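Local coordinates for Nrps/pks (Streptomyces albus, PDB 4OPF), which is a ketosynthase domain of the oxazolomycin assembly line and probably handles polyketide chains in the manner of the decarboxylative condensing enzymes of its family, at residues Ala26-Leu31 against Val347-Asn352; Val356-Gly361 against Phe377-Thr382. All coordinates share one frame; numbering follows the deposited sequence. Where two conformers were deposited one is given.

Interaction 1. Residues Ala26-Leu31 against Val347-Asn352; sequences AYWRLL and VLMLRN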
ATOM      1  N   ALA A  26      26.119 -16.734   3.333  1.00 31.58           N
ATOM      2  CA  ALA A  26      25.709 -18.074   3.639  1.00 33.26           C
ATOM      3  C   ALA A  26      24.480 -18.487   2.791  1.00 32.83           C
ATOM      4  O   ALA A  26      24.331 -19.643   2.416  1.00 32.68           O
ATOM      5  CB  ALA A  26      25.458 -18.243   5.137  1.00 33.53           C
ATOM      6  N   TYR A  27      23.592 -17.546   2.489  1.00 30.14           N
ATOM      7  CA  TYR A  27      22.467 -17.843   1.655  1.00 29.21           C
ATOM      8  C   TYR A  27      22.955 -18.246   0.240  1.00 29.70           C
ATOM      9  O   TYR A  27      22.462 -19.190  -0.342  1.00 30.66           O
ATOM     10  CB  TYR A  27      21.517 -16.645   1.628  1.00 27.58           C
ATOM     11  CG  TYR A  27      20.193 -16.850   0.991  1.00 25.39           C
ATOM     12  CD1 TYR A  27      19.411 -17.947   1.264  1.00 27.01           C
ATOM     13  CD2 TYR A  27      19.676 -15.883   0.169  1.00 24.76           C
ATOM     14  CE1 TYR A  27      18.158 -18.097   0.656  1.00 26.16           C
ATOM     15  CE2 TYR A  27      18.420 -15.967  -0.376  1.00 23.76           C
ATOM     16  CZ  TYR A  27      17.658 -17.079  -0.132  1.00 25.59           C
ATOM     17  OH  TYR A  27      16.414 -17.142  -0.756  1.00 25.80           O
ATOM     18  N   TRP A  28      23.891 -17.514  -0.312  1.00 29.69           N
ATOM     19  CA  TRP A  28      24.443 -17.836  -1.591  1.00 30.96           C
ATOM     20  C   TRP A  28      25.118 -19.195  -1.569  1.00 32.92           C
ATOM     21  O   TRP A  28      24.923 -19.950  -2.466  1.00 33.50           O
ATOM     22  CB  TRP A  28      25.433 -16.784  -2.061  1.00 31.35           C
ATOM     23  CG  TRP A  28      26.045 -17.152  -3.370  1.00 33.22           C
ATOM     24  CD1 TRP A  28      27.352 -17.509  -3.597  1.00 34.64           C
ATOM     25  CD2 TRP A  28      25.364 -17.307  -4.619  1.00 31.47           C
ATOM     26  NE1 TRP A  28      27.512 -17.836  -4.931  1.00 35.53           N
ATOM     27  CE2 TRP A  28      26.317 -17.695  -5.576  1.00 33.12           C
ATOM     28  CE3 TRP A  28      24.051 -17.092  -5.032  1.00 31.66           C
ATOM     29  CZ2 TRP A  28      25.993 -17.912  -6.900  1.00 33.00           C
ATOM     30  CZ3 TRP A  28      23.732 -17.246  -6.376  1.00 30.27           C
ATOM     31  CH2 TRP A  28      24.684 -17.687  -7.275  1.00 32.62           C
ATOM     32  N   ARG A  29      25.871 -19.520  -0.528  1.00 34.85           N
ATOM     33  CA  ARG A  29      26.470 -20.849  -0.414  1.00 37.83           C
ATOM     34  C   ARG A  29      25.408 -21.938  -0.366  1.00 38.03           C
ATOM     35  O   ARG A  29      25.536 -22.952  -1.069  1.00 37.65           O
ATOM     36  CB  ARG A  29      27.430 -20.979   0.790  1.00 42.00           C
ATOM     37  CG  ARG A  29      28.774 -20.290   0.527  1.00 46.40           C
ATOM     38  CD  ARG A  29      29.837 -20.519   1.585  1.00 51.06           C
ATOM     39  NE  ARG A  29      29.402 -20.221   2.957  1.00 56.30           N
ATOM     40  CZ  ARG A  29      29.472 -19.010   3.551  1.00 60.23           C
ATOM     41  NH1 ARG A  29      29.048 -18.860   4.816  1.00 56.37           N
ATOM     42  NH2 ARG A  29      29.937 -17.932   2.890  1.00 60.08           N
ATOM     43  N   LEU A  30      24.374 -21.753   0.451  1.00 34.28           N
ATOM     44  CA  LEU A  30      23.312 -22.710   0.537  1.00 34.59           C
ATOM     45  C   LEU A  30      22.699 -22.972  -0.852  1.00 35.16           C
ATOM     46  O   LEU A  30      22.527 -24.154  -1.265  1.00 33.70           O
ATOM     47  CB  LEU A  30      22.223 -22.222   1.497  1.00 35.26           C
ATOM     48  CG  LEU A  30      20.993 -23.106   1.668  1.00 36.75           C
ATOM     49  CD1 LEU A  30      21.226 -24.130   2.740  1.00 40.69           C
ATOM     50  CD2 LEU A  30      19.764 -22.361   2.053  1.00 39.68           C
ATOM     51  N   LEU A  31      22.351 -21.904  -1.563  1.00 31.81           N
ATOM     52  CA  LEU A  31      21.640 -22.055  -2.813  1.00 31.53           C
ATOM     53  C   LEU A  31      22.533 -22.576  -3.930  1.00 32.43           C
ATOM     54  O   LEU A  31      22.109 -23.430  -4.721  1.00 32.66           O
ATOM     55  CB  LEU A  31      21.084 -20.745  -3.269  1.00 32.65           C
ATOM     56  CG  LEU A  31      20.031 -20.172  -2.316  1.00 33.99           C
ATOM     57  CD1 LEU A  31      19.593 -18.860  -2.848  1.00 33.21           C
ATOM     58  CD2 LEU A  31      18.843 -21.064  -2.025  1.00 35.82           C
ATOM     59  N   VAL A 347      18.643 -11.750  -7.332  1.00 24.72           N
ATOM     60  CA  VAL A 347      19.620 -10.696  -7.366  1.00 25.07           C
ATOM     61  C   VAL A 347      20.993 -11.298  -7.202  1.00 26.05           C
ATOM     62  O   VAL A 347      21.916 -10.931  -7.897  1.00 28.12           O
ATOM     63  CB  VAL A 347      19.373  -9.627  -6.270  1.00 26.82           C
ATOM     64  CG1 VAL A 347      20.595  -8.720  -6.129  1.00 27.67           C
ATOM     65  CG2 VAL A 347      18.069  -8.866  -6.573  1.00 26.93           C
ATOM     66  N   LEU A 348      21.140 -12.232  -6.291  1.00 25.56           N
ATOM     67  CA  LEU A 348      22.432 -12.873  -6.119  1.00 27.13           C
ATOM     68  C   LEU A 348      22.889 -13.675  -7.370  1.00 28.76           C
ATOM     69  O   LEU A 348      24.078 -13.666  -7.742  1.00 29.33           O
ATOM     70  CB  LEU A 348      22.395 -13.780  -4.901  1.00 27.37           C
ATOM     71  CG  LEU A 348      22.312 -13.060  -3.568  1.00 28.27           C
ATOM     72  CD1 LEU A 348      22.096 -14.075  -2.458  1.00 29.68           C
ATOM     73  CD2 LEU A 348      23.606 -12.317  -3.308  1.00 30.39           C
HETATM   74  N   MSE A 349      21.959 -14.375  -7.992  1.00 27.42           N
HETATM   75  CA  MSE A 349      22.246 -15.088  -9.252  1.00 28.31           C
HETATM   76  C   MSE A 349      22.731 -14.151 -10.309  1.00 29.52           C
HETATM   77  O   MSE A 349      23.707 -14.441 -10.984  1.00 29.91           O
HETATM   78  CB  MSE A 349      21.008 -15.793  -9.743  1.00 27.50           C
HETATM   79  CG  MSE A 349      20.863 -17.134  -8.999  1.00 28.65           C
HETATM   80 SE   MSE A 349      19.178 -18.007  -9.559  0.65 29.60          SE
HETATM   81  CE  MSE A 349      19.414 -17.710 -11.472  1.00 31.11           C
ATOM     82  N   LEU A 350      22.035 -13.025 -10.492  1.00 30.17           N
ATOM     83  CA  LEU A 350      22.378 -12.014 -11.515  1.00 30.23           C
ATOM     84  C   LEU A 350      23.731 -11.378 -11.253  1.00 32.76           C
ATOM     85  O   LEU A 350      24.589 -11.280 -12.144  1.00 36.49           O
ATOM     86  CB  LEU A 350      21.302 -10.924 -11.599  1.00 29.91           C
ATOM     87  CG  LEU A 350      19.972 -11.358 -12.190  1.00 28.30           C
ATOM     88  CD1 LEU A 350      18.903 -10.315 -11.859  1.00 27.40           C
ATOM     89  CD2 LEU A 350      20.069 -11.542 -13.704  1.00 30.27           C
ATOM     90  N   ARG A 351      23.965 -11.035  -9.998  1.00 34.67           N
ATOM     91  CA  ARG A 351      25.238 -10.507  -9.571  1.00 36.14           C
ATOM     92  C   ARG A 351      26.390 -11.494  -9.769  1.00 37.23           C
ATOM     93  O   ARG A 351      27.454 -11.078 -10.200  1.00 36.57           O
ATOM     94  CB  ARG A 351      25.134 -10.108  -8.089  1.00 38.57           C
ATOM     95  CG  ARG A 351      26.232  -9.225  -7.609  1.00 46.03           C
ATOM     96  CD  ARG A 351      25.933  -8.689  -6.211  1.00 50.96           C
ATOM     97  NE  ARG A 351      26.793  -9.269  -5.188  1.00 56.16           N
ATOM     98  CZ  ARG A 351      26.586  -9.160  -3.875  1.00 58.52           C
ATOM     99  NH1 ARG A 351      25.535  -8.510  -3.386  1.00 51.01           N
ATOM    100  NH2 ARG A 351      27.431  -9.736  -3.039  1.00 63.86           N
ATOM    101  N   ASN A 352      26.221 -12.768  -9.392  1.00 34.77           N
ATOM    102  CA  ASN A 352      27.284 -13.755  -9.583  1.00 36.91           C
ATOM    103  C   ASN A 352      27.287 -14.390 -10.969  1.00 37.92           C
ATOM    104  O   ASN A 352      28.144 -15.206 -11.245  1.00 38.77           O
ATOM    105  CB  ASN A 352      27.182 -14.859  -8.562  1.00 37.89           C
ATOM    106  CG  ASN A 352      27.480 -14.367  -7.157  1.00 41.44           C
ATOM    107  OD1 ASN A 352      28.619 -14.174  -6.849  1.00 47.01           O
ATOM    108  ND2 ASN A 352      26.477 -14.220  -6.311  1.00 37.88           N
TER
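W28 lays its indole against L348, M349 and N352, near the C-terminal end of helix 338-352. The short helical segments cross almost at right angles, -85°, with their axes 11.1 Å apart. The CB of W28 points toward the other helix. From there CG stands anti to the backbone N (chi1 178°), and this carries the ring out across L348. CD2 and CE2, the fused bond, lie under the amide of N352, with CE2 3.6 Å from N352 ND2. On the six-membered ring CZ2 meets N352 CB at 3.7 Å. CE3 rests on L348 CB, also at 3.7 Å. At the far end W28 CZ3 comes 3.7 Å from M349 N. M349, a selenomethionine, also brings its CG in at the indole edge, in the ring plane. The amide of N352 lies nearly flat on the indole, the planes 19° apart. A bond from the side of the amide, N352 ND2 to L348 O at 2.8 Å, helps hold its rotation. N352 N reaches the same oxygen from the opposite face of its plane, so two bonds grip it. Y27 adds a smaller touch, with CD2 4.0 Å from L348 CD1. Its hydroxyl bonds to A341 O, about two turns back on the same helix. The contact thus joins helix 24-33, after the first strand of the thiolase-type fold, to helix 338-352. An alanine in place of W28 is likely to open a gap beside L348 and M349 and deprive the N352 amide of the face it stacks on. No hydrogen bond crosses between the two segments, so this joint depends on the fit of a flat ring against a flat amide and aliphatic groups.

Interaction 2. Residues Val356-Gly361 against Phe377-Thr382; sequences VPFLSG and FERALT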
ATOM      1  N   VAL A 356      21.630 -21.422 -10.036  1.00 30.37           N
ATOM      2  CA  VAL A 356      21.727 -22.405  -8.997  1.00 31.73           C
ATOM      3  C   VAL A 356      20.879 -23.646  -9.267  1.00 33.46           C
ATOM      4  O   VAL A 356      19.948 -23.623 -10.068  1.00 33.19           O
ATOM      5  CB  VAL A 356      21.341 -21.817  -7.678  1.00 30.30           C
ATOM      6  CG1 VAL A 356      22.185 -20.606  -7.414  1.00 31.16           C
ATOM      7  CG2 VAL A 356      19.856 -21.481  -7.622  1.00 28.74           C
ATOM      8  N   PRO A 357      21.225 -24.747  -8.598  1.00 36.10           N
ATOM      9  CA  PRO A 357      20.457 -25.972  -8.813  1.00 37.73           C
ATOM     10  C   PRO A 357      19.018 -25.841  -8.343  1.00 36.19           C
ATOM     11  O   PRO A 357      18.739 -25.182  -7.340  1.00 35.15           O
ATOM     12  CB  PRO A 357      21.154 -27.017  -7.928  1.00 39.08           C
ATOM     13  CG  PRO A 357      22.376 -26.401  -7.418  1.00 39.23           C
ATOM     14  CD  PRO A 357      22.440 -24.959  -7.815  1.00 37.28           C
ATOM     15  N   PHE A 358      18.132 -26.505  -9.043  1.00 34.89           N
ATOM     16  CA  PHE A 358      16.805 -26.770  -8.564  1.00 35.13           C
ATOM     17  C   PHE A 358      16.747 -28.153  -7.924  1.00 36.39           C
ATOM     18  O   PHE A 358      17.203 -29.144  -8.511  1.00 34.61           O
ATOM     19  CB  PHE A 358      15.835 -26.691  -9.713  1.00 35.90           C
ATOM     20  CG  PHE A 358      14.438 -27.047  -9.346  1.00 36.91           C
ATOM     21  CD1 PHE A 358      13.721 -26.268  -8.470  1.00 36.01           C
ATOM     22  CD2 PHE A 358      13.841 -28.181  -9.866  1.00 38.38           C
ATOM     23  CE1 PHE A 358      12.419 -26.595  -8.125  1.00 35.88           C
ATOM     24  CE2 PHE A 358      12.530 -28.502  -9.548  1.00 39.67           C
ATOM     25  CZ  PHE A 358      11.815 -27.711  -8.666  1.00 37.78           C
ATOM     26  N   LEU A 359      16.171 -28.230  -6.725  1.00 35.77           N
ATOM     27  CA  LEU A 359      16.158 -29.475  -5.959  1.00 42.70           C
ATOM     28  C   LEU A 359      15.033 -30.478  -6.303  1.00 47.39           C
ATOM     29  O   LEU A 359      15.292 -31.657  -6.450  1.00 65.41           O
ATOM     30  CB  LEU A 359      16.201 -29.172  -4.455  1.00 41.32           C
ATOM     31  CG  LEU A 359      17.594 -28.963  -3.854  1.00 43.34           C
ATOM     32  CD1 LEU A 359      18.359 -27.871  -4.586  1.00 41.70           C
ATOM     33  CD2 LEU A 359      17.487 -28.587  -2.378  1.00 41.25           C
ATOM     34  N   SER A 360      13.802 -30.045  -6.473  1.00 55.95           N
ATOM     35  CA  SER A 360      12.672 -30.986  -6.675  0.60 60.07           C
ATOM     36  C   SER A 360      12.443 -31.394  -8.154  1.00 65.46           C
ATOM     37  O   SER A 360      13.417 -31.688  -8.865  1.00 71.04           O
ATOM     38  CB  SER A 360      11.397 -30.413  -6.040  0.60 56.43           C
ATOM     39  OG  SER A 360      10.381 -31.390  -5.989  0.60 53.65           O
ATOM     40  N   GLY A 361      11.167 -31.447  -8.614  1.00 67.93           N
ATOM     41  CA  GLY A 361      10.796 -31.746 -10.027  1.00 73.98           C
ATOM     42  C   GLY A 361      11.080 -33.160 -10.562  1.00 85.59           C
ATOM     43  O   GLY A 361      11.039 -33.412 -11.783  1.00 77.26           O
ATOM     44  N   PHE A 377      14.671 -27.330 -15.875  1.00 37.41           N
ATOM     45  CA  PHE A 377      15.130 -27.206 -14.505  1.00 41.00           C
ATOM     46  C   PHE A 377      16.632 -27.518 -14.422  1.00 41.53           C
ATOM     47  O   PHE A 377      17.001 -28.632 -14.719  1.00 40.52           O
ATOM     48  CB  PHE A 377      14.444 -28.252 -13.661  1.00 45.97           C
ATOM     49  CG  PHE A 377      12.964 -28.079 -13.526  1.00 53.19           C
ATOM     50  CD1 PHE A 377      12.416 -26.862 -13.161  1.00 51.76           C
ATOM     51  CD2 PHE A 377      12.117 -29.182 -13.699  1.00 61.66           C
ATOM     52  CE1 PHE A 377      11.047 -26.725 -13.013  1.00 54.75           C
ATOM     53  CE2 PHE A 377      10.745 -29.054 -13.554  1.00 64.47           C
ATOM     54  CZ  PHE A 377      10.217 -27.817 -13.215  1.00 61.38           C
ATOM     55  N   GLU A 378      17.482 -26.558 -14.044  1.00 36.93           N
ATOM     56  CA  GLU A 378      18.896 -26.803 -13.899  0.60 38.89           C
ATOM     57  C   GLU A 378      19.160 -27.660 -12.660  1.00 40.46           C
ATOM     58  O   GLU A 378      18.590 -27.428 -11.604  1.00 39.62           O
ATOM     59  CB  GLU A 378      19.640 -25.475 -13.788  0.60 38.00           C
ATOM     60  CG  GLU A 378      21.152 -25.570 -13.871  0.60 39.50           C
ATOM     61  CD  GLU A 378      21.674 -26.580 -14.916  0.60 43.29           C
ATOM     62  OE1 GLU A 378      21.549 -26.325 -16.137  0.60 48.89           O
ATOM     63  OE2 GLU A 378      22.237 -27.611 -14.518  0.60 40.66           O
ATOM     64  N   ARG A 379      20.006 -28.651 -12.787  1.00 40.66           N
ATOM     65  CA  ARG A 379      20.334 -29.502 -11.677  1.00 44.11           C
ATOM     66  C   ARG A 379      21.698 -29.138 -11.083  1.00 43.63           C
ATOM     67  O   ARG A 379      22.018 -29.584  -9.993  1.00 46.55           O
ATOM     68  CB  ARG A 379      20.344 -30.941 -12.128  1.00 51.63           C
ATOM     69  CG  ARG A 379      19.059 -31.444 -12.794  1.00 60.29           C
ATOM     70  CD  ARG A 379      18.016 -31.766 -11.726  1.00 68.93           C
ATOM     71  NE  ARG A 379      16.642 -31.807 -12.248  1.00 77.16           N
ATOM     72  CZ  ARG A 379      15.533 -31.784 -11.503  1.00 76.28           C
ATOM     73  NH1 ARG A 379      15.589 -31.717 -10.165  1.00 73.73           N
ATOM     74  NH2 ARG A 379      14.348 -31.819 -12.110  1.00 77.07           N
ATOM     75  N   ALA A 380      22.516 -28.365 -11.791  1.00 41.03           N
ATOM     76  CA  ALA A 380      23.848 -28.028 -11.289  1.00 42.21           C
ATOM     77  C   ALA A 380      24.000 -26.520 -11.109  1.00 40.47           C
ATOM     78  O   ALA A 380      23.217 -25.764 -11.638  1.00 38.31           O
ATOM     79  CB  ALA A 380      24.892 -28.518 -12.257  1.00 42.25           C
ATOM     80  N   LEU A 381      25.027 -26.096 -10.392  1.00 39.53           N
ATOM     81  CA  LEU A 381      25.495 -24.728 -10.469  1.00 38.82           C
ATOM     82  C   LEU A 381      26.138 -24.480 -11.827  1.00 41.45           C
ATOM     83  O   LEU A 381      27.125 -25.063 -12.125  1.00 41.17           O
ATOM     84  CB  LEU A 381      26.551 -24.466  -9.413  1.00 39.07           C
ATOM     85  CG  LEU A 381      27.032 -23.001  -9.292  1.00 39.76           C
ATOM     86  CD1 LEU A 381      25.909 -22.023  -8.927  1.00 37.59           C
ATOM     87  CD2 LEU A 381      28.162 -22.941  -8.258  1.00 41.01           C
ATOM     88  N   THR A 382      25.624 -23.579 -12.628  1.00 44.40           N
ATOM     89  CA  THR A 382      26.206 -23.390 -13.939  1.00 50.52           C
ATOM     90  C   THR A 382      26.442 -21.918 -14.156  1.00 48.81           C
ATOM     91  O   THR A 382      25.720 -21.095 -13.625  1.00 48.50           O
ATOM     92  CB  THR A 382      25.263 -23.862 -15.078  1.00 54.62           C
ATOM     93  OG1 THR A 382      24.324 -22.837 -15.338  1.00 51.00           O
ATOM     94  CG2 THR A 382      24.480 -25.077 -14.690  1.00 56.89           C
TER
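F358 and F377 lie side by side and point the same way, their rings joined in an offset stack. The centroids are 4.7 Å apart and the planes are 26° from parallel. F358 CE2 sits over the centre of the F377 ring, while F358 CD2 is 3.8 Å from F377 CG. S360 N lies over a face of F358 near its rim, where the chain turns back after the ring. Next along, the pyrrolidine of P357 is a bump, and the backbone of 379-381 is the hollow that takes it. P357 CB presses on R379 O at 3.4 Å, and P357 CD comes 3.8 Å from L381 N. L381 curls its end back, and its CD1 fits beside CA and CG1 of V356. Between the proline and the stacked rings, F358 N donates to E378 O at 2.8 Å and is almost straight, 171°. The two segments are irregular and run roughly antiparallel. They extend from a two-stranded antiparallel sheet, 354-355 with 382-383, and 377-382 also follows strand 375-376 at one border of the large mixed sheet of this thiolase-type fold. E378 OE2 accepts A380 N, and weakly R379 N, while OE1 forms a salt bridge with R376. R379 starts out pointing away. A bend at chi2, -79°, brings its guanidinium back, edge-on, to the carbonyls of L359 and S360. There NH1 bonds to S360 O, in the guanidinium plane, although the modelled length is short enough to be doubtful. G361, poorly ordered, is modelled with a positive phi that suits glycine and lies obliquely beside the F377 ring. S360 OG takes a bond from V213 N. Elsewhere, the ring of F370 meets that of F377.

In the fold
Interaction 1 is mostly buried and joins two helices far apart in the sequence. Interaction 2 is only partly buried, farther from the centre of the chain, and joins two irregular segments close together in sequence. The first relies on ring, amide and aliphatic contacts. The second adds a backbone hydrogen bond, and a less certain one from an exposed arginine. Their centres are about 13 Å apart and they touch directly. V356 of interaction 2 makes most of the link: its CG1 meets W28 CZ3, its CG2 meets the selenium of M349, and its CB meets L31 O. P357 CD also packs on L31 O. The 356-361 segment thus lies against both helices of interaction 1.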